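Local coordinates for flagellar protein FliL (Vibrio alginolyticus, PDB 6AHP) that probably assists the bacterial flagellar motor through a stomatin-like periplasmic core domain, at residues A82-D85 and I86-A89. Residues are numbered along the deposited sequence; the frame is centred on the assembly and turned at random.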
loop_
_atom_site.group_PDB
_atom_site.type_symbol
_atom_site.label_atom_id
_atom_site.label_comp_id
_atom_site.label_asym_id
_atom_site.label_seq_id
_atom_site.Cartn_x
_atom_site.Cartn_y
_atom_site.Cartn_z
ATOM N N ALA A 82 -4.291 11.548 2.977
ATOM C CA ALA A 82 -4.193 10.618 1.850
ATOM C C ALA A 82 -3.510 11.258 0.639
ATOM O O ALA A 82 -2.568 10.686 0.083
ATOM C CB ALA A 82 -5.580 10.109 1.474
ATOM N N SER A 83 -3.971 12.450 0.217
ATOM C CA SER A 83 -3.345 13.125 -0.923
ATOM C C SER A 83 -1.874 13.411 -0.648
ATOM O O SER A 83 -1.012 13.166 -1.502
ATOM C CB SER A 83 -4.082 14.436 -1.259
ATOM O OG SER A 83 -5.370 14.171 -1.775
ATOM N N GLU A 84 -1.576 13.949 0.520
ATOM C CA GLU A 84 -0.211 14.263 0.851
ATOM C C GLU A 84 0.681 13.021 0.911
ATOM O O GLU A 84 1.752 13.039 0.424
ATOM C CB GLU A 84 -0.090 15.120 2.099
ATOM C CG GLU A 84 -0.378 16.616 1.918
ATOM C CD GLU A 84 0.237 17.283 0.677
ATOM O OE1 GLU A 84 1.424 17.189 0.393
ATOM O OE2 GLU A 84 -0.490 17.954 -0.029
ATOM N N ASP A 85 0.183 11.931 1.441
ATOM C CA ASP A 85 1.011 10.718 1.505
ATOM C C ASP A 85 1.340 10.205 0.108
ATOM O O ASP A 85 2.473 9.785 -0.143
ATOM C CB ASP A 85 0.326 9.620 2.323
ATOM C CG ASP A 85 0.350 9.902 3.847
ATOM O OD1 ASP A 85 1.155 10.737 4.304
ATOM O OD2 ASP A 85 -0.461 9.286 4.595
ATOM N N ILE A 86 0.368 10.259 -0.826
ATOM C CA ILE A 86 0.632 9.839 -2.212
ATOM C C ILE A 86 1.677 10.745 -2.854
ATOM O O ILE A 86 2.609 10.285 -3.523
ATOM C CB ILE A 86 -0.667 9.840 -3.048
ATOM C CG1 ILE A 86 -1.599 8.711 -2.632
ATOM C CG2 ILE A 86 -0.346 9.741 -4.574
ATOM C CD1 ILE A 86 -3.070 8.942 -3.046
ATOM N N LYS A 87 1.511 12.051 -2.696
ATOM C CA LYS A 87 2.458 12.965 -3.311
ATOM C C LYS A 87 3.862 12.729 -2.762
ATOM O O LYS A 87 4.836 12.674 -3.527
ATOM C CB LYS A 87 2.003 14.400 -3.083
ATOM C CG LYS A 87 0.842 14.838 -3.957
ATOM C CD LYS A 87 0.373 16.260 -3.566
ATOM C CE LYS A 87 -0.977 16.555 -4.201
ATOM N NZ LYS A 87 -1.489 17.891 -3.768
ATOM N N ALA A 88 3.966 12.493 -1.444
ATOM C CA ALA A 88 5.266 12.237 -0.827
ATOM C C ALA A 88 5.880 10.935 -1.341
ATOM O O ALA A 88 7.067 10.903 -1.681
ATOM C CB ALA A 88 5.119 12.233 0.705
ATOM N N ALA A 89 5.070 9.865 -1.463
ATOM C CA ALA A 89 5.546 8.610 -2.065
ATOM C C ALA A 89 6.029 8.796 -3.505
ATOM O O ALA A 89 7.055 8.228 -3.910
ATOM C CB ALA A 89 4.447 7.543 -2.044
#
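Glu84 and Lys87 face each other one turn apart on the α-helix 72-94, the long helix of this stomatin-like domain, in an i to i+3 salt bridge. It is a long one, with Glu84 OE2 3.9 Å from Lys87 NZ, and the two side chains cross at a slant. Glu84 bends at its second torsion (chi2 -44°), which turns its carboxylate toward the lysine. Lys87 instead runs straight beyond CG, and its methylenes lie alongside the preceding turn: CG sits 3.5 Å from Ser83 O, and CD passes 4.0 Å from Glu84 OE2. The ammonium group has a stronger partner in Glu100 O, on the connection from this helix to strand 101-109, so the glutamate is probably a secondary electrostatic contact on the more open side of the helix.

Ile86 lies on the buried side. Its CG1 stands beside the backbone N (chi1 -71°), taking the chain back along the previous turn until Ile86 CD1 is 3.6 Å from Ala82 O. Helix 50-62 packs here through Ser56 and Leu57, and Ile99 also touches the isoleucine, while Ala82 meets Val102 and Phe104 of the antiparallel sheet. Polar side chains tie the same turns to their surroundings: Ser83 OG is hydrogen-bonded to Val102 N, and Asp85 OD2 to Thr60 OG1.

Behind these side chains, regular i to i+4 backbone bonds fix the spacing of the turns. Ile86 N reaches Ala82 O at 3.1 Å, and Lys87 N reaches Ser83 O at 3.0 Å. Farther along, Ala88 and Ala89 repeat the pattern with Glu84 and Asp85; Asp85 O accepts Ala89 N at 2.9 Å, and Ala89 CB rests 3.5 Å from that same oxygen.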